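Local coordinates for agmatine ureohydrolase (Thermoplasma volcanium GSS1, PDB 3PZL), which probably hydrolyses agmatine to putrescine and urea, as an agmatinase of the arginase family that binds two manganese ions per subunit, at residues 38-43 and 104-109; 94-99 and 123-128; 109-112 and 116-119; 151-154 and 160-163; 156-159 and 165-168. One frame throughout, in Å; residues are numbered along the deposited sequence.

In the fold
From the N terminus, interaction 1 closes the first loop, from strand 37-42 to helix 96-112. Interaction 2 opens at the start of that helix before interaction 1 has closed, so the two cross. It ends at 123-128, beside manganese. Interaction 3 lies within the span of interaction 2. It takes up at Ala-109, where interaction 1 stops, and joins the end of the helix to strand 116-121. Interactions 4 and 5 follow and also cross each other. They close small loops in the connection from strand 138-143 to helix 163-171; 165-168 already lies on the helix. Interaction 2 touches all four others, and so links the sheet and helix 96-112 to the loop near the metals.

Interaction 1: 38-43 and 104-109; sequences VVFGIP and ESVVSA
Phe-40 and Val-106 meet through a CH-pi contact. Methyl CG1 of Val-106 lies over one face of the Phe-40 ring, 4.2 Å from the ring centroid and 16° off the ring normal. It is displaced toward the rim, and its closest ring atom is Phe-40 CZ, 4.0 Å from Val-106 CG1. Phe-40 holds CG between its backbone N and carbonyl carbon (chi1 61°), and this carries the ring out from the strand to the helix. The two side chains run past each other in opposite directions. Val-107 is the looser partner. Its CG2 comes to the ring edge near the plane, 4.5 Å from Phe-40 CZ. Ile-42 CD1, from the same strand, also lies at this ring's edge.

The packed side is fully buried. It belongs to a beta-alpha-beta crossover: helix 96-112 connects strands 84-90 and 116-121 and passes over strand 37-42, which lies between them in the parallel sheet. Phe-20 of a second subunit meets the Phe-40 ring with planes at about 60° and also packs on Val-106, so the site is part of a subunit interface.

The other side of the helix is more open. Ser-105 is exposed there, and its OG is bonded to the Asp-101 carbonyl. Ser-108 OG makes a weak 3.3 Å hydrogen bond to Glu-104 O, one turn back.

No hydrogen bond joins the two segments. Helix and strand meet here through carbon alone, and the chemistry implies that burial and the fit of a methyl on a ring hold them together.

Interaction 2: 94-99 and 123-128; sequences EDVEYV and EHSITV. With MN (manganese (II) ion), chain F.
Val-96 sets a methyl against a hydroxyl right beside a metal ligand: its CG1 lies 3.9 Å from OG of Ser-125, the residue after His-124. No hydrogen bond crosses the contact, but the hydroxyl has its own acceptor. Ser-125 OG donates to Glu-123 OE1 at 3.0 Å, coming in nearly in line with the carboxylate C-O bond. The torsion of Ser-125 places OG between its backbone N and carbonyl carbon (chi1 58°), where it can reach back to Glu-123 and still face Val-96.

The second touch is wholly apolar. Val-99 CG1 packs on Ile-126 CG2 at 3.9 Å, and the two side chains cross obliquely. CG2 is the short branch of Ile-126; the longer CG1-CD1 arm leads away. Val-99 and Ile-126 both also pack on Ile-42 of strand 37-42.

The contact joins the first turn of helix 96-112 to the bend leading from strand 116-121 into helix 126-132. Asp-95 is the N-cap of helix 96-112, and its OD2 accepts a weak 3.2 Å bond from Tyr-98 N. The bend carries a manganese ligand of the arginase-type site. His-124 ND1 binds the ion at 2.4 Å, and Asp-144, Asp-148 and Asp-229 complete its protein ligands. His-124 NE2 is hydrogen-bonded to Ser-227 OG.

The ring of His-124 is therefore held at both nitrogens, by the metal and by Ser-227, and takes no part in the touch across the contact. That touch rests on van der Waals packing of buried groups, while the one polar atom is satisfied within its own segment.

Interaction 3: 109-112 and 116-119; sequences AVMS and IPIM
Val-110 and Pro-117 make the main apolar contact. Methyl CG1 of Val-110 lies 3.7 Å from Pro-117 CD and 4.0 Å from Pro-117 CB, alongside the ring. The valine reaches it with CG1 trans to its own backbone N (chi1 174°). Met-111, a selenomethionine, adds a second touch. Its CG stands 4.1 Å from Pro-117 CD, and the two side chains cross at about a right angle. The Met-111 chain then bends at its last torsion, and the side chain also packs on Val-266 of strand 265-271.

Contacts with the backbone come next. Val-110 CG1 is 3.8 Å from Pro-117 N and 4.2 Å from Ile-116 N. Ile-116 itself points away from the helix; its side chain packs on Phe-293 and Arg-297 of helix 281-303, so the strand is covered from two directions.

The segments share no hydrogen bond. They are the end of helix 96-112 and the start of strand 116-121, the closing half of a beta-alpha-beta crossover, with three residues between them. Pro-117 points its ring at the helix, and its nitrogen carries no hydrogen to donate. The chemistry implies that helix end and strand start are held here by apolar packing, not by hydrogen bonds.

Interaction 4: 151-154 and 160-163; sequences SSYM and HACV
Cys-162 and Tyr-153 bring together two parts of one loop in a van der Waals contact at the protein surface, between strand 138-143 and helix 163-171. Neither segment forms regular structure except where the helix starts. Cys-162 is the buried partner. Its SG rests on the backbone of the other segment, 3.6 Å from Ser-152 CA and 3.7 Å from Tyr-153 N. The beta carbon of Tyr-153 is a little further off, with CB 4.2 Å from Cys-162 SG. The sulfur lies trans to the carbonyl carbon of its own residue (chi1 -55°), which turns it toward the chain running past. No hydrogen bond crosses the contact.

Cys-162 occupies the N-cap position of helix 163-171. The segment before it belongs to the loops at the C-terminal ends of the parallel strands, where the arginase fold binds its metals. Asp-144, His-146 and Asp-148 follow strand 138-143 and bind manganese. The side chain of Ala-161 lies about 5 Å from that of Asp-148 and about 7 Å from a manganese ion.

Ala-161 makes the other touch. Its CB approaches the Tyr-153 ring obliquely, 4.2 Å from CD2. CG of Met-154, a selenomethionine, stands 3.7 Å above one face of the same ring, toward the rim. Met-154 also packs on Glu-94 of a third subunit, so this loop reaches a subunit interface.

The side chains of Ser-151 and Ser-152 start out away from the contact. Ser-152 OG is hydrogen-bonded to the carbonyl oxygen of Asn-156, further along the same loop.

Interaction 5: 156-159 and 165-168; sequences NKYN and RRAL
Arg-166 reaches Lys-157 by a chain folded at two torsions, chi2 34° and chi3 81°. The side chain starts toward the loop, and these bends turn NE to Lys-157 O. NE of Arg-166 donates to Lys-157 O at 3.0 Å, with an N-H...O angle of 159°. The oxygen lies in the guanidinium plane, at its edge, but the donor stands well above the carbonyl plane. A second bond, from Arg-166 NH2 to the same oxygen at 3.2 Å, is doubtful because the place of NH2 is uncertain.

The contact ties the loop after strand 138-143 to the first turns of helix 163-171, at the protein surface. The helix follows this loop, and the Arg-166 side chain reaches back to bond the loop backbone at Lys-157 O. Arg-166 NH1 has a separate partner, a salt bridge to Asp-169 one turn on.

Lys-157 lays its CB 3.8 Å from Arg-166 NE. Its extended chain then leads the amino group away. Tyr-158 lies across the aliphatic part of the arginine, with CE1 3.5 Å from Arg-166 CG. Ring and guanidinium planes are steeply inclined. Tyr-158 also packs on Val-96, Glu-97 and Ile-100 of helix 96-112.

Interaction 1: 38-43 and 104-109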
loop_
_atom_site.group_PDB
_atom_site.type_symbol
_atom_site.label_atom_id
_atom_site.label_comp_id
_atom_site.label_asym_id
_atom_site.label_seq_id
_atom_site.Cartn_x
_atom_site.Cartn_y
_atom_site.Cartn_z
ATOM N N VAL B 38 22.578 -13.536 22.750
ATOM C CA VAL B 38 21.585 -14.479 22.353
ATOM C C VAL B 38 20.303 -13.732 22.005
ATOM O O VAL B 38 19.618 -13.163 22.869
ATOM C CB VAL B 38 21.360 -15.493 23.465
ATOM C CG1 VAL B 38 20.370 -16.538 23.026
ATOM C CG2 VAL B 38 22.665 -16.136 23.820
ATOM N N VAL B 39 20.010 -13.737 20.713
ATOM C CA VAL B 39 18.888 -13.017 20.134
ATOM C C VAL B 39 17.745 -13.990 19.987
ATOM O O VAL B 39 17.935 -15.106 19.489
ATOM C CB VAL B 39 19.255 -12.475 18.740
ATOM C CG1 VAL B 39 18.018 -12.090 17.966
ATOM C CG2 VAL B 39 20.218 -11.317 18.867
ATOM N N PHE B 40 16.563 -13.569 20.427
ATOM C CA PHE B 40 15.384 -14.402 20.343
ATOM C C PHE B 40 14.110 -13.583 20.204
ATOM O O PHE B 40 14.000 -12.485 20.730
ATOM C CB PHE B 40 15.298 -15.379 21.535
ATOM C CG PHE B 40 15.211 -14.708 22.877
ATOM C CD1 PHE B 40 16.356 -14.418 23.599
ATOM C CD2 PHE B 40 13.974 -14.370 23.416
ATOM C CE1 PHE B 40 16.266 -13.788 24.833
ATOM C CE2 PHE B 40 13.886 -13.759 24.641
ATOM C CZ PHE B 40 15.027 -13.468 25.352
ATOM N N GLY B 41 13.155 -14.148 19.480
ATOM C CA GLY B 41 11.907 -13.487 19.235
ATOM C C GLY B 41 10.776 -14.022 20.066
ATOM O O GLY B 41 10.713 -15.211 20.376
ATOM N N ILE B 42 9.862 -13.123 20.411
ATOM C CA ILE B 42 8.648 -13.472 21.119
ATOM C C ILE B 42 7.482 -12.789 20.396
ATOM O O ILE B 42 7.270 -11.601 20.544
ATOM C CB ILE B 42 8.806 -13.071 22.607
ATOM C CG1 ILE B 42 9.714 -14.104 23.282
ATOM C CG2 ILE B 42 7.459 -12.946 23.338
ATOM C CD1 ILE B 42 10.316 -13.642 24.527
ATOM N N PRO B 43 6.744 -13.536 19.573
ATOM C CA PRO B 43 5.707 -12.957 18.738
ATOM C C PRO B 43 4.376 -12.827 19.458
ATOM O O PRO B 43 3.433 -13.571 19.172
ATOM C CB PRO B 43 5.594 -13.956 17.578
ATOM C CG PRO B 43 6.322 -15.179 18.015
ATOM C CD PRO B 43 6.846 -14.988 19.382
ATOM N N GLU B 104 10.629 -14.852 31.594
ATOM C CA GLU B 104 11.381 -14.805 32.843
ATOM C C GLU B 104 12.377 -15.954 32.960
ATOM O O GLU B 104 13.534 -15.736 33.284
ATOM C CB GLU B 104 10.439 -14.781 34.037
ATOM C CG GLU B 104 11.131 -14.812 35.401
ATOM C CD GLU B 104 10.147 -15.115 36.546
ATOM O OE1 GLU B 104 8.983 -15.520 36.261
ATOM O OE2 GLU B 104 10.528 -14.939 37.732
ATOM N N SER B 105 11.930 -17.169 32.673
ATOM C CA SER B 105 12.813 -18.346 32.652
ATOM C C SER B 105 13.942 -18.200 31.626
ATOM O O SER B 105 15.113 -18.488 31.905
ATOM C CB SER B 105 12.013 -19.623 32.325
ATOM O OG SER B 105 10.791 -19.670 33.055
ATOM N N VAL B 106 13.575 -17.761 30.429
ATOM C CA VAL B 106 14.530 -17.619 29.353
ATOM C C VAL B 106 15.558 -16.527 29.672
ATOM O O VAL B 106 16.758 -16.696 29.401
ATOM C CB VAL B 106 13.811 -17.346 28.031
ATOM C CG1 VAL B 106 14.822 -17.186 26.910
ATOM C CG2 VAL B 106 12.793 -18.479 27.722
ATOM N N VAL B 107 15.093 -15.428 30.269
ATOM C CA VAL B 107 15.983 -14.346 30.694
ATOM C C VAL B 107 16.932 -14.768 31.844
ATOM O O VAL B 107 18.164 -14.623 31.713
ATOM C CB VAL B 107 15.186 -13.043 30.989
ATOM C CG1 VAL B 107 16.044 -11.998 31.625
ATOM C CG2 VAL B 107 14.641 -12.472 29.692
ATOM N N SER B 108 16.361 -15.300 32.941
ATOM C CA SER B 108 17.151 -15.873 34.059
ATOM C C SER B 108 18.222 -16.799 33.535
ATOM O O SER B 108 19.411 -16.577 33.784
ATOM C CB SER B 108 16.291 -16.668 35.049
ATOM O OG SER B 108 15.511 -15.832 35.888
ATOM N N ALA B 109 17.786 -17.819 32.788
ATOM C CA ALA B 109 18.671 -18.844 32.235
ATOM C C ALA B 109 19.876 -18.228 31.513
ATOM O O ALA B 109 21.026 -18.531 31.848
ATOM C CB ALA B 109 17.897 -19.770 31.325
#

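Interaction 2: 94-99 and 123-128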
loop_
_atom_site.group_PDB
_atom_site.type_symbol
_atom_site.label_atom_id
_atom_site.label_comp_id
_atom_site.label_asym_id
_atom_site.label_seq_id
_atom_site.Cartn_x
_atom_site.Cartn_y
_atom_site.Cartn_z
ATOM N N GLU B 94 -2.114 -16.783 23.250
ATOM C CA GLU B 94 -3.026 -15.671 23.512
ATOM C C GLU B 94 -2.966 -15.198 24.954
ATOM O O GLU B 94 -3.564 -14.176 25.310
ATOM C CB GLU B 94 -4.444 -16.038 23.116
ATOM C CG GLU B 94 -4.606 -16.135 21.579
ATOM C CD GLU B 94 -6.061 -16.151 21.073
ATOM O OE1 GLU B 94 -6.991 -16.386 21.888
ATOM O OE2 GLU B 94 -6.269 -15.976 19.836
ATOM N N ASP B 95 -2.212 -15.934 25.766
ATOM C CA ASP B 95 -2.154 -15.707 27.197
ATOM C C ASP B 95 -0.910 -14.903 27.667
ATOM O O ASP B 95 0.231 -15.391 27.594
ATOM C CB ASP B 95 -2.241 -17.055 27.929
ATOM C CG ASP B 95 -2.157 -16.899 29.438
ATOM O OD1 ASP B 95 -2.560 -15.821 29.975
ATOM O OD2 ASP B 95 -1.681 -17.860 30.078
ATOM N N VAL B 96 -1.158 -13.688 28.171
ATOM C CA VAL B 96 -0.088 -12.780 28.609
ATOM C C VAL B 96 0.745 -13.393 29.744
ATOM O O VAL B 96 1.975 -13.443 29.650
ATOM C CB VAL B 96 -0.624 -11.353 29.012
ATOM C CG1 VAL B 96 0.476 -10.313 28.936
ATOM C CG2 VAL B 96 -1.746 -10.933 28.106
ATOM N N GLU B 97 0.082 -13.866 30.800
ATOM C CA GLU B 97 0.786 -14.471 31.932
ATOM C C GLU B 97 1.692 -15.578 31.450
ATOM O O GLU B 97 2.841 -15.629 31.842
ATOM C CB GLU B 97 -0.167 -15.014 32.993
ATOM C CG GLU B 97 -0.806 -13.965 33.915
ATOM C CD GLU B 97 -2.350 -14.177 34.058
ATOM O OE1 GLU B 97 -2.851 -15.328 33.866
ATOM O OE2 GLU B 97 -3.075 -13.180 34.347
ATOM N N TYR B 98 1.191 -16.456 30.590
ATOM C CA TYR B 98 2.017 -17.543 30.055
ATOM C C TYR B 98 3.300 -17.102 29.328
ATOM O O TYR B 98 4.346 -17.763 29.459
ATOM C CB TYR B 98 1.202 -18.472 29.157
ATOM C CG TYR B 98 2.016 -19.601 28.561
ATOM C CD1 TYR B 98 2.524 -20.632 29.363
ATOM C CD2 TYR B 98 2.284 -19.630 27.188
ATOM C CE1 TYR B 98 3.285 -21.665 28.809
ATOM C CE2 TYR B 98 3.031 -20.660 26.623
ATOM C CZ TYR B 98 3.529 -21.674 27.436
ATOM O OH TYR B 98 4.272 -22.683 26.851
ATOM N N VAL B 99 3.226 -16.013 28.560
ATOM C CA VAL B 99 4.405 -15.498 27.859
ATOM C C VAL B 99 5.396 -14.852 28.843
ATOM O O VAL B 99 6.567 -15.236 28.905
ATOM C CB VAL B 99 4.023 -14.524 26.728
ATOM C CG1 VAL B 99 5.240 -13.772 26.240
ATOM C CG2 VAL B 99 3.412 -15.262 25.562
ATOM N N GLU B 123 4.727 -6.827 21.581
ATOM C CA GLU B 123 4.318 -5.875 22.634
ATOM C C GLU B 123 5.384 -5.608 23.665
ATOM O O GLU B 123 6.395 -6.313 23.723
ATOM C CB GLU B 123 3.132 -6.388 23.417
ATOM C CG GLU B 123 1.881 -6.427 22.682
ATOM C CD GLU B 123 0.764 -6.891 23.547
ATOM O OE1 GLU B 123 1.018 -7.327 24.698
ATOM O OE2 GLU B 123 -0.379 -6.814 23.063
ATOM N N HIS B 124 5.123 -4.592 24.484
ATOM C CA HIS B 124 6.044 -4.163 25.531
ATOM C C HIS B 124 5.870 -4.993 26.793
ATOM O O HIS B 124 6.739 -5.002 27.658
ATOM C CB HIS B 124 5.863 -2.677 25.861
ATOM C CG HIS B 124 7.068 -2.051 26.473
ATOM N ND1 HIS B 124 7.172 -0.677 26.670
ATOM C CD2 HIS B 124 8.230 -2.609 26.918
ATOM C CE1 HIS B 124 8.344 -0.423 27.234
ATOM N NE2 HIS B 124 8.996 -1.577 27.406
ATOM N N SER B 125 4.764 -5.706 26.904
ATOM C CA SER B 125 4.514 -6.414 28.133
ATOM C C SER B 125 5.422 -7.616 28.295
ATOM O O SER B 125 5.512 -8.157 29.385
ATOM C CB SER B 125 3.063 -6.837 28.232
ATOM O OG SER B 125 2.721 -7.657 27.124
ATOM N N ILE B 126 6.118 -8.033 27.247
ATOM C CA ILE B 126 7.085 -9.100 27.415
ATOM C C ILE B 126 8.251 -8.708 28.320
ATOM O O ILE B 126 8.903 -9.579 28.897
ATOM C CB ILE B 126 7.599 -9.589 26.092
ATOM C CG1 ILE B 126 8.297 -8.473 25.320
ATOM C CG2 ILE B 126 6.448 -10.143 25.276
ATOM C CD1 ILE B 126 8.978 -8.923 24.045
ATOM N N THR B 127 8.508 -7.397 28.413
ATOM C CA THR B 127 9.569 -6.803 29.246
ATOM C C THR B 127 9.402 -7.133 30.726
ATOM O O THR B 127 10.363 -7.423 31.405
ATOM C CB THR B 127 9.650 -5.269 29.022
ATOM O OG1 THR B 127 10.196 -5.032 27.735
ATOM C CG2 THR B 127 10.552 -4.597 29.984
ATOM N N VAL B 128 8.171 -7.110 31.204
ATOM C CA VAL B 128 7.866 -7.497 32.570
ATOM C C VAL B 128 8.632 -8.784 32.940
ATOM O O VAL B 128 9.297 -8.853 33.982
ATOM C CB VAL B 128 6.335 -7.656 32.776
ATOM C CG1 VAL B 128 6.002 -8.154 34.160
ATOM C CG2 VAL B 128 5.617 -6.338 32.492
HETATM MN MN MN F . 5.109 0.527 26.316
#

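Interaction 3: 109-112 and 116-119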
loop_
_atom_site.group_PDB
_atom_site.type_symbol
_atom_site.label_atom_id
_atom_site.label_comp_id
_atom_site.label_asym_id
_atom_site.label_seq_id
_atom_site.Cartn_x
_atom_site.Cartn_y
_atom_site.Cartn_z
ATOM N N ALA B 109 17.786 -17.819 32.788
ATOM C CA ALA B 109 18.671 -18.844 32.235
ATOM C C ALA B 109 19.876 -18.228 31.513
ATOM O O ALA B 109 21.026 -18.531 31.848
ATOM C CB ALA B 109 17.897 -19.770 31.325
ATOM N N VAL B 110 19.604 -17.331 30.561
ATOM C CA VAL B 110 20.655 -16.746 29.736
ATOM C C VAL B 110 21.602 -15.863 30.560
ATOM O O VAL B 110 22.798 -15.805 30.296
ATOM C CB VAL B 110 20.035 -15.980 28.543
ATOM C CG1 VAL B 110 21.080 -15.230 27.722
ATOM C CG2 VAL B 110 19.276 -16.941 27.673
HETATM N N MSE B 111 21.072 -15.193 31.571
HETATM C CA MSE B 111 21.909 -14.410 32.450
HETATM C C MSE B 111 22.794 -15.293 33.366
HETATM O O MSE B 111 23.995 -15.045 33.479
HETATM C CB MSE B 111 21.065 -13.394 33.212
HETATM C CG MSE B 111 20.424 -12.356 32.277
HETATM SE SE MSE B 111 19.558 -10.763 33.104
HETATM C CE MSE B 111 18.399 -11.643 34.371
ATOM N N SER B 112 22.226 -16.339 33.974
ATOM C CA SER B 112 23.034 -17.351 34.703
ATOM C C SER B 112 24.309 -17.785 33.970
ATOM O O SER B 112 25.334 -18.030 34.599
ATOM C CB SER B 112 22.234 -18.626 34.961
ATOM O OG SER B 112 20.953 -18.355 35.454
ATOM N N ILE B 116 24.235 -12.533 27.208
ATOM C CA ILE B 116 23.412 -11.308 27.124
ATOM C C ILE B 116 22.184 -11.460 26.223
ATOM O O ILE B 116 22.309 -11.544 24.991
ATOM C CB ILE B 116 24.245 -10.110 26.720
ATOM C CG1 ILE B 116 25.144 -9.752 27.881
ATOM C CG2 ILE B 116 23.385 -8.925 26.456
ATOM C CD1 ILE B 116 26.237 -8.859 27.517
ATOM N N PRO B 117 20.993 -11.510 26.841
ATOM C CA PRO B 117 19.745 -11.709 26.115
ATOM C C PRO B 117 19.327 -10.474 25.307
ATOM O O PRO B 117 19.273 -9.384 25.857
ATOM C CB PRO B 117 18.731 -12.002 27.237
ATOM C CG PRO B 117 19.307 -11.383 28.440
ATOM C CD PRO B 117 20.791 -11.552 28.302
ATOM N N ILE B 118 19.047 -10.658 24.016
ATOM C CA ILE B 118 18.485 -9.590 23.197
ATOM C C ILE B 118 17.106 -10.023 22.746
ATOM O O ILE B 118 16.968 -10.844 21.830
ATOM C CB ILE B 118 19.355 -9.279 21.980
ATOM C CG1 ILE B 118 20.766 -8.893 22.435
ATOM C CG2 ILE B 118 18.716 -8.172 21.139
ATOM C CD1 ILE B 118 21.689 -8.687 21.302
HETATM N N MSE B 119 16.079 -9.475 23.378
HETATM C CA MSE B 119 14.754 -9.932 23.107
HETATM C C MSE B 119 14.026 -9.068 22.081
HETATM O O MSE B 119 13.722 -7.918 22.312
HETATM C CB MSE B 119 13.976 -10.040 24.383
HETATM C CG MSE B 119 12.569 -10.430 24.181
HETATM SE SE MSE B 119 11.720 -10.624 25.915
HETATM C CE MSE B 119 11.978 -8.811 26.641
#

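Interaction 4: 151-154 and 160-163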
loop_
_atom_site.group_PDB
_atom_site.type_symbol
_atom_site.label_atom_id
_atom_site.label_comp_id
_atom_site.label_asym_id
_atom_site.label_seq_id
_atom_site.Cartn_x
_atom_site.Cartn_y
_atom_site.Cartn_z
ATOM N N SER B 151 -2.455 1.068 36.605
ATOM C CA SER B 151 -2.686 -0.056 37.496
ATOM C C SER B 151 -3.263 -1.274 36.745
ATOM O O SER B 151 -2.831 -2.406 36.967
ATOM C CB SER B 151 -3.546 0.361 38.685
ATOM O OG SER B 151 -3.078 -0.290 39.874
ATOM N N SER B 152 -4.217 -1.029 35.844
ATOM C CA SER B 152 -4.754 -2.080 34.969
ATOM C C SER B 152 -5.426 -1.518 33.705
ATOM O O SER B 152 -5.876 -0.366 33.682
ATOM C CB SER B 152 -5.733 -2.982 35.728
ATOM O OG SER B 152 -6.091 -4.099 34.945
ATOM N N TYR B 153 -5.494 -2.334 32.655
ATOM C CA TYR B 153 -6.181 -1.927 31.431
ATOM C C TYR B 153 -6.911 -3.098 30.797
ATOM O O TYR B 153 -6.346 -4.189 30.644
ATOM C CB TYR B 153 -5.180 -1.333 30.471
ATOM C CG TYR B 153 -5.748 -0.439 29.416
ATOM C CD1 TYR B 153 -6.661 0.575 29.733
ATOM C CD2 TYR B 153 -5.325 -0.569 28.082
ATOM C CE1 TYR B 153 -7.171 1.420 28.730
ATOM C CE2 TYR B 153 -5.810 0.266 27.085
ATOM C CZ TYR B 153 -6.727 1.250 27.413
ATOM O OH TYR B 153 -7.185 2.055 26.408
HETATM N N MSE B 154 -8.178 -2.862 30.447
HETATM C CA MSE B 154 -9.072 -3.882 29.865
HETATM C C MSE B 154 -9.075 -5.138 30.720
HETATM O O MSE B 154 -8.848 -6.233 30.205
HETATM C CB MSE B 154 -8.628 -4.260 28.452
HETATM C CG MSE B 154 -8.050 -3.109 27.628
HETATM SE SE MSE B 154 -9.482 -1.963 26.938
HETATM C CE MSE B 154 -9.478 -2.439 25.010
ATOM N N HIS B 160 -0.191 -4.224 28.108
ATOM C CA HIS B 160 1.037 -3.524 27.675
ATOM C C HIS B 160 1.080 -2.009 27.952
ATOM O O HIS B 160 2.056 -1.328 27.610
ATOM C CB HIS B 160 1.357 -3.824 26.199
ATOM C CG HIS B 160 0.574 -2.994 25.222
ATOM N ND1 HIS B 160 -0.798 -2.825 25.305
ATOM C CD2 HIS B 160 0.968 -2.300 24.129
ATOM C CE1 HIS B 160 -1.207 -2.055 24.312
ATOM N NE2 HIS B 160 -0.156 -1.726 23.583
ATOM N N ALA B 161 0.023 -1.492 28.567
ATOM C CA ALA B 161 -0.009 -0.112 29.009
ATOM C C ALA B 161 0.250 -0.005 30.522
ATOM O O ALA B 161 0.057 1.058 31.124
ATOM C CB ALA B 161 -1.351 0.497 28.652
ATOM N N CYS B 162 0.687 -1.108 31.128
ATOM C CA CYS B 162 0.899 -1.184 32.565
ATOM C C CYS B 162 2.306 -1.663 32.873
ATOM O O CYS B 162 2.651 -1.851 34.053
ATOM C CB CYS B 162 -0.079 -2.167 33.188
ATOM S SG CYS B 162 -1.799 -1.856 32.867
ATOM N N VAL B 163 3.114 -1.862 31.826
ATOM C CA VAL B 163 4.460 -2.407 32.000
ATOM C C VAL B 163 5.276 -1.662 33.081
ATOM O O VAL B 163 5.873 -2.295 33.952
ATOM C CB VAL B 163 5.227 -2.596 30.654
ATOM C CG1 VAL B 163 5.178 -1.387 29.868
ATOM C CG2 VAL B 163 6.682 -2.972 30.881
#

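Interaction 5: 156-159 and 165-168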
loop_
_atom_site.group_PDB
_atom_site.type_symbol
_atom_site.label_atom_id
_atom_site.label_comp_id
_atom_site.label_asym_id
_atom_site.label_seq_id
_atom_site.Cartn_x
_atom_site.Cartn_y
_atom_site.Cartn_z
ATOM N N ASN B 156 -6.887 -6.216 32.769
ATOM C CA ASN B 156 -5.583 -6.868 32.739
ATOM C C ASN B 156 -4.472 -6.044 33.400
ATOM O O ASN B 156 -4.288 -4.872 33.072
ATOM C CB ASN B 156 -5.202 -7.291 31.315
ATOM C CG ASN B 156 -4.732 -8.761 31.249
ATOM O OD1 ASN B 156 -4.020 -9.254 32.143
ATOM N ND2 ASN B 156 -5.134 -9.466 30.194
ATOM N N LYS B 157 -3.770 -6.662 34.362
ATOM C CA LYS B 157 -2.621 -6.043 35.056
ATOM C C LYS B 157 -1.342 -6.151 34.238
ATOM O O LYS B 157 -0.453 -5.308 34.338
ATOM C CB LYS B 157 -2.414 -6.667 36.430
ATOM C CG LYS B 157 -3.573 -6.374 37.373
ATOM C CD LYS B 157 -3.212 -6.617 38.853
ATOM C CE LYS B 157 -4.497 -6.725 39.689
ATOM N NZ LYS B 157 -4.178 -7.111 41.090
ATOM N N TYR B 158 -1.272 -7.189 33.416
ATOM C CA TYR B 158 -0.166 -7.367 32.499
ATOM C C TYR B 158 -0.447 -6.845 31.072
ATOM O O TYR B 158 0.315 -7.125 30.157
ATOM C CB TYR B 158 0.302 -8.825 32.494
ATOM C CG TYR B 158 0.702 -9.326 33.863
ATOM C CD1 TYR B 158 1.773 -8.751 34.557
ATOM C CD2 TYR B 158 0.007 -10.381 34.473
ATOM C CE1 TYR B 158 2.133 -9.214 35.829
ATOM C CE2 TYR B 158 0.360 -10.845 35.744
ATOM C CZ TYR B 158 1.424 -10.257 36.412
ATOM O OH TYR B 158 1.785 -10.716 37.660
ATOM N N ASN B 159 -1.521 -6.073 30.908
ATOM C CA ASN B 159 -1.731 -5.275 29.697
ATOM C C ASN B 159 -0.545 -4.356 29.397
ATOM O O ASN B 159 -0.000 -3.746 30.324
ATOM C CB ASN B 159 -2.987 -4.424 29.844
ATOM C CG ASN B 159 -3.231 -3.532 28.647
ATOM O OD1 ASN B 159 -4.041 -3.868 27.780
ATOM N ND2 ASN B 159 -2.538 -2.395 28.590
ATOM N N ARG B 165 4.265 0.066 35.591
ATOM C CA ARG B 165 3.679 -0.108 36.894
ATOM C C ARG B 165 4.135 -1.417 37.483
ATOM O O ARG B 165 4.610 -1.469 38.610
ATOM C CB ARG B 165 2.173 -0.108 36.791
ATOM C CG ARG B 165 1.498 0.057 38.124
ATOM C CD ARG B 165 1.187 1.505 38.398
ATOM N NE ARG B 165 0.821 1.683 39.800
ATOM C CZ ARG B 165 0.078 2.680 40.276
ATOM N NH1 ARG B 165 -0.413 3.618 39.458
ATOM N NH2 ARG B 165 -0.177 2.737 41.582
ATOM N N ARG B 166 3.985 -2.476 36.703
ATOM C CA ARG B 166 4.435 -3.802 37.103
ATOM C C ARG B 166 5.945 -3.829 37.359
ATOM O O ARG B 166 6.430 -4.667 38.133
ATOM C CB ARG B 166 4.019 -4.833 36.047
ATOM C CG ARG B 166 3.064 -5.948 36.513
ATOM C CD ARG B 166 2.045 -5.535 37.572
ATOM N NE ARG B 166 0.914 -4.861 36.957
ATOM C CZ ARG B 166 0.331 -3.771 37.450
ATOM N NH1 ARG B 166 0.781 -3.207 38.573
ATOM N NH2 ARG B 166 -0.694 -3.236 36.801
ATOM N N ALA B 167 6.675 -2.899 36.742
ATOM C CA ALA B 167 8.119 -2.797 36.954
ATOM C C ALA B 167 8.450 -2.212 38.329
ATOM O O ALA B 167 9.306 -2.730 39.037
ATOM C CB ALA B 167 8.769 -1.994 35.847
ATOM N N LEU B 168 7.746 -1.147 38.697
ATOM C CA LEU B 168 7.863 -0.539 40.011
ATOM C C LEU B 168 7.503 -1.536 41.121
ATOM O O LEU B 168 8.188 -1.597 42.146
ATOM C CB LEU B 168 6.990 0.722 40.095
ATOM C CG LEU B 168 7.140 1.659 41.300
ATOM C CD1 LEU B 168 8.595 1.984 41.549
ATOM C CD2 LEU B 168 6.360 2.934 41.095
#